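Local atomic coordinates of hypothetical protein HI1011 (Haemophilus influenzae, PDB entry 1YZY), a protein that phosphorylates 3-oxo-tetronate to 3-oxo-tetronate 4-phosphate using ATP, as a member of the four-carbon acid sugar kinase family. Residues V20-S25 against M227-S232; I44-K49 against Q67-N72. One frame throughout, in Å; residues are numbered along the deposited sequence.

Contact 1 (V20-S25 against M227-S232)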
ATOM      1  N   VAL A  20       2.122  -3.093  10.325  1.00 19.31           N
ATOM      2  CA  VAL A  20       3.245  -3.997  10.607  1.00 15.58           C
ATOM      3  C   VAL A  20       4.346  -3.313  11.426  1.00 17.68           C
ATOM      4  O   VAL A  20       4.940  -3.918  12.319  1.00 18.69           O
ATOM      5  CB  VAL A  20       3.846  -4.579   9.282  1.00 15.69           C
ATOM      6  CG1 VAL A  20       5.169  -5.309   9.545  1.00 13.45           C
ATOM      7  CG2 VAL A  20       2.862  -5.546   8.656  1.00 17.50           C
ATOM      8  N   GLU A  21       4.663  -2.077  11.063  1.00  9.93           N
ATOM      9  CA  GLU A  21       5.670  -1.297  11.756  1.00 13.40           C
ATOM     10  C   GLU A  21       5.213  -0.944  13.177  1.00 14.15           C
ATOM     11  O   GLU A  21       5.963  -0.346  13.955  1.00  9.84           O
ATOM     12  CB  GLU A  21       5.985  -0.029  10.958  1.00 18.17           C
ATOM     13  CG  GLU A  21       6.769  -0.303   9.682  1.00 28.11           C
ATOM     14  CD  GLU A  21       8.066  -1.062   9.948  1.00 31.52           C
ATOM     15  OE1 GLU A  21       9.101  -0.411  10.188  1.00 31.78           O
ATOM     16  OE2 GLU A  21       8.052  -2.307   9.923  1.00 26.29           O
ATOM     17  N   ASN A  22       3.984  -1.334  13.499  1.00 16.08           N
ATOM     18  CA  ASN A  22       3.405  -1.098  14.802  1.00 15.09           C
ATOM     19  C   ASN A  22       2.947  -2.392  15.467  1.00 18.09           C
ATOM     20  O   ASN A  22       1.953  -2.423  16.195  1.00 13.95           O
ATOM     21  CB  ASN A  22       2.290  -0.054  14.707  1.00 16.75           C
ATOM     22  CG  ASN A  22       2.840   1.357  14.609  1.00 18.53           C
ATOM     23  OD1 ASN A  22       3.313   1.918  15.602  1.00 18.00           O
ATOM     24  ND2 ASN A  22       2.839   1.919  13.402  1.00 15.90           N
ATOM     25  N   GLY A  23       3.664  -3.470  15.151  1.00 19.79           N
ATOM     26  CA  GLY A  23       3.422  -4.783  15.733  1.00 23.02           C
ATOM     27  C   GLY A  23       2.299  -5.722  15.322  1.00 24.16           C
ATOM     28  O   GLY A  23       2.114  -6.765  15.966  1.00 23.09           O
ATOM     29  N   LEU A  24       1.568  -5.406  14.262  1.00 22.87           N
ATOM     30  CA  LEU A  24       0.462  -6.269  13.835  1.00 28.93           C
ATOM     31  C   LEU A  24       0.769  -7.180  12.631  1.00 23.01           C
ATOM     32  O   LEU A  24       1.262  -6.710  11.618  1.00 21.36           O
ATOM     33  CB  LEU A  24      -0.764  -5.397  13.532  1.00 27.67           C
ATOM     34  CG  LEU A  24      -1.958  -5.503  14.486  1.00 32.95           C
ATOM     35  CD1 LEU A  24      -1.533  -5.425  15.944  1.00 22.04           C
ATOM     36  CD2 LEU A  24      -2.979  -4.429  14.139  1.00 18.76           C
ATOM     37  N   SER A  25       0.535  -8.484  12.753  1.00 19.77           N
ATOM     38  CA  SER A  25       0.773  -9.369  11.606  1.00 21.71           C
ATOM     39  C   SER A  25      -0.288  -9.014  10.554  1.00 19.57           C
ATOM     40  O   SER A  25      -1.484  -9.037  10.841  1.00 21.76           O
ATOM     41  CB  SER A  25       0.740 -10.853  12.003  1.00 14.79           C
ATOM     42  OG  SER A  25      -0.453 -11.231  12.658  1.00 19.25           O
ATOM     43  N   MET A 227      -3.780   2.710  16.024  1.00 14.88           N
ATOM     44  CA  MET A 227      -4.671   1.630  16.447  1.00 18.11           C
ATOM     45  C   MET A 227      -3.864   0.333  16.529  1.00 19.52           C
ATOM     46  O   MET A 227      -4.138  -0.532  17.356  1.00 24.02           O
ATOM     47  CB  MET A 227      -5.826   1.468  15.461  1.00 21.68           C
ATOM     48  CG  MET A 227      -6.766   2.650  15.429  1.00 22.07           C
ATOM     49  SD  MET A 227      -8.163   2.339  14.361  1.00 18.78           S
ATOM     50  CE  MET A 227      -9.141   1.290  15.415  1.00 17.94           C
ATOM     51  N   ALA A 228      -2.913   0.178  15.617  1.00 18.55           N
ATOM     52  CA  ALA A 228      -2.032  -0.984  15.599  1.00 19.07           C
ATOM     53  C   ALA A 228      -1.112  -0.907  16.826  1.00 21.70           C
ATOM     54  O   ALA A 228      -0.941  -1.888  17.543  1.00 19.61           O
ATOM     55  CB  ALA A 228      -1.202  -0.982  14.324  1.00 17.33           C
ATOM     56  N   ALA A 229      -0.537   0.271  17.063  1.00 20.87           N
ATOM     57  CA  ALA A 229       0.351   0.476  18.208  1.00 25.58           C
ATOM     58  C   ALA A 229      -0.360   0.201  19.528  1.00 21.16           C
ATOM     59  O   ALA A 229       0.257  -0.292  20.470  1.00 24.33           O
ATOM     60  CB  ALA A 229       0.936   1.896  18.202  1.00 22.24           C
ATOM     61  N   ARG A 230      -1.639   0.554  19.626  1.00 22.98           N
ATOM     62  CA  ARG A 230      -2.370   0.300  20.868  1.00 27.02           C
ATOM     63  C   ARG A 230      -2.625  -1.198  21.022  1.00 23.60           C
ATOM     64  O   ARG A 230      -2.382  -1.770  22.085  1.00 30.57           O
ATOM     65  CB  ARG A 230      -3.704   1.060  20.907  1.00 25.44           C
ATOM     66  CG  ARG A 230      -4.331   1.108  22.307  1.00 25.09           C
ATOM     67  CD  ARG A 230      -5.764   1.632  22.308  1.00 24.55           C
ATOM     68  NE  ARG A 230      -6.689   0.661  21.737  1.00 36.83           N
ATOM     69  CZ  ARG A 230      -7.356  -0.250  22.440  1.00 36.67           C
ATOM     70  NH1 ARG A 230      -7.222  -0.323  23.758  1.00 38.48           N
ATOM     71  NH2 ARG A 230      -8.129  -1.122  21.812  1.00 43.83           N
ATOM     72  N   LEU A 231      -3.136  -1.815  19.957  1.00 24.84           N
ATOM     73  CA  LEU A 231      -3.444  -3.244  19.931  1.00 22.94           C
ATOM     74  C   LEU A 231      -2.230  -4.127  20.183  1.00 25.22           C
ATOM     75  O   LEU A 231      -2.362  -5.215  20.751  1.00 25.66           O
ATOM     76  CB  LEU A 231      -4.081  -3.631  18.590  1.00 25.55           C
ATOM     77  CG  LEU A 231      -5.482  -3.087  18.316  1.00 21.73           C
ATOM     78  CD1 LEU A 231      -5.887  -3.343  16.876  1.00 27.97           C
ATOM     79  CD2 LEU A 231      -6.464  -3.732  19.273  1.00 26.32           C
ATOM     80  N   SER A 232      -1.065  -3.682  19.727  1.00 19.25           N
ATOM     81  CA  SER A 232       0.166  -4.445  19.904  1.00 23.02           C
ATOM     82  C   SER A 232       0.874  -4.145  21.220  1.00 22.76           C
ATOM     83  O   SER A 232       1.677  -4.957  21.690  1.00 25.75           O
ATOM     84  CB  SER A 232       1.123  -4.185  18.741  1.00 23.84           C
ATOM     85  OG  SER A 232       1.709  -2.899  18.824  1.00 30.36           O
TER

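Contact 2 (I44-K49 against Q67-N72)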
ATOM      1  N   ILE A  44      -6.056  -7.723   8.043  1.00 16.42           N
ATOM      2  CA  ILE A  44      -6.128  -8.059   6.633  1.00 15.75           C
ATOM      3  C   ILE A  44      -6.581  -6.805   5.910  1.00 16.58           C
ATOM      4  O   ILE A  44      -7.602  -6.227   6.260  1.00 14.71           O
ATOM      5  CB  ILE A  44      -7.139  -9.182   6.342  1.00 19.96           C
ATOM      6  CG1 ILE A  44      -6.797 -10.433   7.154  1.00 19.57           C
ATOM      7  CG2 ILE A  44      -7.124  -9.518   4.851  1.00 14.41           C
ATOM      8  CD1 ILE A  44      -7.859 -11.512   7.089  1.00 16.92           C
ATOM      9  N   VAL A  45      -5.785  -6.361   4.944  1.00  9.97           N
ATOM     10  CA  VAL A  45      -6.093  -5.183   4.152  1.00  9.49           C
ATOM     11  C   VAL A  45      -6.508  -5.591   2.729  1.00 14.05           C
ATOM     12  O   VAL A  45      -5.779  -6.316   2.060  1.00 18.73           O
ATOM     13  CB  VAL A  45      -4.849  -4.269   4.019  1.00  8.83           C
ATOM     14  CG1 VAL A  45      -5.199  -3.009   3.249  1.00  9.38           C
ATOM     15  CG2 VAL A  45      -4.288  -3.916   5.382  1.00  7.50           C
ATOM     16  N   ILE A  46      -7.678  -5.154   2.276  1.00 15.16           N
ATOM     17  CA  ILE A  46      -8.115  -5.456   0.911  1.00 16.24           C
ATOM     18  C   ILE A  46      -7.990  -4.197   0.056  1.00 17.48           C
ATOM     19  O   ILE A  46      -8.596  -3.173   0.344  1.00 18.85           O
ATOM     20  CB  ILE A  46      -9.563  -6.014   0.848  1.00 17.67           C
ATOM     21  CG1 ILE A  46      -9.613  -7.399   1.486  1.00 18.07           C
ATOM     22  CG2 ILE A  46     -10.043  -6.112  -0.614  1.00 10.83           C
ATOM     23  CD1 ILE A  46     -10.974  -8.038   1.437  1.00 24.01           C
ATOM     24  N   SER A  47      -7.132  -4.278  -0.953  1.00 20.96           N
ATOM     25  CA  SER A  47      -6.860  -3.190  -1.885  1.00 20.39           C
ATOM     26  C   SER A  47      -7.866  -3.167  -3.038  1.00 23.32           C
ATOM     27  O   SER A  47      -8.049  -4.171  -3.739  1.00 17.22           O
ATOM     28  CB  SER A  47      -5.426  -3.340  -2.421  1.00 21.33           C
ATOM     29  OG  SER A  47      -5.308  -2.961  -3.781  1.00 32.54           O
ATOM     30  N   LEU A  48      -8.533  -2.027  -3.212  1.00 19.07           N
ATOM     31  CA  LEU A  48      -9.519  -1.855  -4.279  1.00 22.39           C
ATOM     32  C   LEU A  48      -9.106  -0.721  -5.216  1.00 22.70           C
ATOM     33  O   LEU A  48      -8.011  -0.162  -5.092  1.00 25.88           O
ATOM     34  CB  LEU A  48     -10.905  -1.558  -3.694  1.00 16.98           C
ATOM     35  CG  LEU A  48     -11.579  -2.550  -2.738  1.00 19.86           C
ATOM     36  CD1 LEU A  48     -12.784  -1.889  -2.081  1.00 20.51           C
ATOM     37  CD2 LEU A  48     -12.002  -3.818  -3.468  1.00 20.50           C
ATOM     38  N   LYS A  49      -9.955  -0.444  -6.200  1.00 20.38           N
ATOM     39  CA  LYS A  49      -9.729   0.637  -7.160  1.00 27.82           C
ATOM     40  C   LYS A  49     -11.004   1.482  -7.096  1.00 28.71           C
ATOM     41  O   LYS A  49     -11.561   1.878  -8.122  1.00 26.62           O
ATOM     42  CB  LYS A  49      -9.558   0.076  -8.581  1.00 33.92           C
ATOM     43  CG  LYS A  49      -8.352  -0.846  -8.809  1.00 39.38           C
ATOM     44  CD  LYS A  49      -8.394  -1.449 -10.222  1.00 46.33           C
ATOM     45  CE  LYS A  49      -7.359  -2.561 -10.429  1.00 44.61           C
ATOM     46  NZ  LYS A  49      -5.966  -2.062 -10.606  1.00 49.91           N
ATOM     47  N   GLN A  67     -17.681  -8.440   3.498  1.00 22.69           N
ATOM     48  CA  GLN A  67     -18.261  -9.767   3.681  1.00 26.39           C
ATOM     49  C   GLN A  67     -17.165 -10.814   3.779  1.00 23.01           C
ATOM     50  O   GLN A  67     -17.248 -11.736   4.593  1.00 19.32           O
ATOM     51  CB  GLN A  67     -19.235 -10.087   2.546  1.00 31.99           C
ATOM     52  CG  GLN A  67     -20.038 -11.352   2.761  1.00 42.05           C
ATOM     53  CD  GLN A  67     -20.896 -11.307   4.008  1.00 43.22           C
ATOM     54  OE1 GLN A  67     -21.057 -12.313   4.699  1.00 46.58           O
ATOM     55  NE2 GLN A  67     -21.475 -10.145   4.289  1.00 45.34           N
ATOM     56  N   TRP A  68     -16.132 -10.655   2.958  1.00 26.23           N
ATOM     57  CA  TRP A  68     -15.008 -11.582   2.979  1.00 24.54           C
ATOM     58  C   TRP A  68     -14.238 -11.419   4.292  1.00 22.99           C
ATOM     59  O   TRP A  68     -14.004 -12.394   5.004  1.00 21.69           O
ATOM     60  CB  TRP A  68     -14.076 -11.344   1.788  1.00 28.53           C
ATOM     61  CG  TRP A  68     -13.011 -12.391   1.694  1.00 27.54           C
ATOM     62  CD1 TRP A  68     -13.115 -13.606   1.091  1.00 26.50           C
ATOM     63  CD2 TRP A  68     -11.700 -12.338   2.267  1.00 29.36           C
ATOM     64  NE1 TRP A  68     -11.957 -14.320   1.257  1.00 34.20           N
ATOM     65  CE2 TRP A  68     -11.069 -13.567   1.976  1.00 30.85           C
ATOM     66  CE3 TRP A  68     -10.998 -11.374   3.005  1.00 30.63           C
ATOM     67  CZ2 TRP A  68      -9.768 -13.861   2.396  1.00 28.69           C
ATOM     68  CZ3 TRP A  68      -9.706 -11.665   3.423  1.00 30.06           C
ATOM     69  CH2 TRP A  68      -9.104 -12.901   3.115  1.00 37.96           C
ATOM     70  N   LEU A  69     -13.811 -10.193   4.586  1.00 21.09           N
ATOM     71  CA  LEU A  69     -13.092  -9.913   5.827  1.00 20.51           C
ATOM     72  C   LEU A  69     -13.873 -10.477   7.022  1.00 14.50           C
ATOM     73  O   LEU A  69     -13.289 -11.056   7.939  1.00 19.50           O
ATOM     74  CB  LEU A  69     -12.864  -8.402   5.987  1.00 17.80           C
ATOM     75  CG  LEU A  69     -11.849  -7.774   5.019  1.00 20.06           C
ATOM     76  CD1 LEU A  69     -12.103  -6.287   4.900  1.00 12.37           C
ATOM     77  CD2 LEU A  69     -10.405  -8.046   5.443  1.00 12.26           C
ATOM     78  N   LYS A  70     -15.193 -10.324   6.988  1.00 20.58           N
ATOM     79  CA  LYS A  70     -16.072 -10.830   8.037  1.00 21.48           C
ATOM     80  C   LYS A  70     -16.013 -12.357   8.094  1.00 25.55           C
ATOM     81  O   LYS A  70     -15.875 -12.942   9.172  1.00 24.41           O
ATOM     82  CB  LYS A  70     -17.520 -10.391   7.771  1.00 20.67           C
ATOM     83  CG  LYS A  70     -18.506 -10.826   8.846  1.00 24.20           C
ATOM     84  CD  LYS A  70     -19.943 -10.721   8.368  1.00 27.83           C
ATOM     85  CE  LYS A  70     -20.935 -10.888   9.514  1.00 37.14           C
ATOM     86  NZ  LYS A  70     -20.727 -12.141  10.279  1.00 42.95           N
ATOM     87  N   GLU A  71     -16.181 -12.998   6.937  1.00 26.76           N
ATOM     88  CA  GLU A  71     -16.144 -14.455   6.853  1.00 31.77           C
ATOM     89  C   GLU A  71     -14.795 -14.997   7.298  1.00 32.56           C
ATOM     90  O   GLU A  71     -14.702 -16.133   7.774  1.00 30.50           O
ATOM     91  CB  GLU A  71     -16.434 -14.934   5.426  1.00 35.15           C
ATOM     92  CG  GLU A  71     -17.891 -14.786   4.985  1.00 43.97           C
ATOM     93  CD  GLU A  71     -18.139 -15.235   3.546  1.00 49.66           C
ATOM     94  OE1 GLU A  71     -19.226 -15.791   3.277  1.00 55.80           O
ATOM     95  OE2 GLU A  71     -17.260 -15.022   2.681  1.00 52.09           O
ATOM     96  N   ASN A  72     -13.756 -14.183   7.160  1.00 26.98           N
ATOM     97  CA  ASN A  72     -12.422 -14.609   7.543  1.00 24.58           C
ATOM     98  C   ASN A  72     -11.900 -14.157   8.908  1.00 25.91           C
ATOM     99  O   ASN A  72     -10.691 -14.020   9.107  1.00 25.34           O
ATOM    100  CB  ASN A  72     -11.430 -14.326   6.413  1.00 24.53           C
ATOM    101  CG  ASN A  72     -11.493 -15.393   5.321  1.00 28.82           C
ATOM    102  OD1 ASN A  72     -10.855 -16.442   5.429  1.00 26.75           O
ATOM    103  ND2 ASN A  72     -12.311 -15.158   4.298  1.00 19.68           N
TER

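Contact 1 (V20-S25 against M227-S232)
The Schellman motif that ends helix 9-20 presses Asn22, Gly23 and Leu24 against the last turns of helix 221-232. Gly23, with positive phi, is its C-prime residue, and Gly23 N bonds back to Val20 O at 3.1 Å. The turn directs the carbonyl of Asn22 at the other helix, where Ser232 OG donates to Asn22 O at 2.7 Å. This hydroxyl approaches from above the carbonyl plane, 44° out of it, and chi1 of 74° sets it between the Ser232 backbone N and carbonyl carbon. Beside the bond, Gly23 CA lies 3.8 Å from Ser232 CB, so backbone and serine methylene pack directly together. Asn22 packs its CB on Ala228 CB at 3.6 Å, while its amide ND2 turns back to Phe18 O in helix 9-20. Leu24 adds the apolar part: its CD2 rests on Ala228 CA and CB and its CD1 on Leu231 CB. The turn after one helix is thus joined to the end of another by a single hydrogen bond set among apolar contacts. At the amide end of Asn22, OD1 meets the methyl CB of Ala229 at 3.5 Å.

Contact 2 (I44-K49 against Q67-N72)
The backbone O of Trp68, the residue whose indole packs against Ile44 and Ile46, is gripped twice by Asn72 at the end of helix 55-71. Asn72 N gives it a helical bond of 2.8 Å, and Asn72 ND2 adds a weak one of 3.3 Å to the same Trp68 O. The amide thereby folds back over the indole, with ND2 3.0 Å above the ring plane and offset toward the rim. Asn72 OD1 is taken by Leu37 N, and Trp68 NE1 makes a weak bond to Gln35 O, so the loop after strand 26-30 helps hold both groups.

No hydrogen bond crosses the contact, which is carried by apolar side chains. Trp68 CG stands anti to the backbone N (chi1 -173°), which carries the six-membered ring to the strand. Ile44 CG2 meets its edge, in plane, 3.6 Å from Trp68 CZ3, the two side chains crossing at about a right angle. Ile46 CD1 approaches Trp68 CE3 obliquely and also reaches Leu69 CG tip to tip at 3.7 Å. Leu69 slides past Ile44 in the opposite direction, its CD2 3.6 Å from Ile44 CB and also near Ile46 CG1, so that this one methyl touches both isoleucines.

Helix 67-71 runs nearly antiparallel to strand 44-47, at 160° and 10.0 Å between axes, the layering of an alpha/beta fold. Strand 43-47 lies between strands 3-6 and 26-30. Ile44 and Ile46 face helix 55-71, and Leu69 also touches Ile5, whereas Val45 points away, and it and Ser47 touch helix 9-20.

Both contacts belong to the sugar-binding half of the kinase and lie away from the residues that probably bind ATP, their centres about 18 Å apart, without touching. Contact 2 is core: four of its five touching residues are buried, and chiefly hydrophobic branches and an aromatic ring join strand to helix, with no hydrogen bond between them. Contact 1 is partly buried and joins the turn after one helix to the end of another, through a hydroxyl-to-carbonyl bond and apolar side chains. Helix 9-20 relates them, since the turn that follows it forms one side of contact 1 while its body covers the face of strand 43-47 turned away from contact 2. Ser25 also makes a backbone hydrogen bond with Ala43, the first residue of that strand.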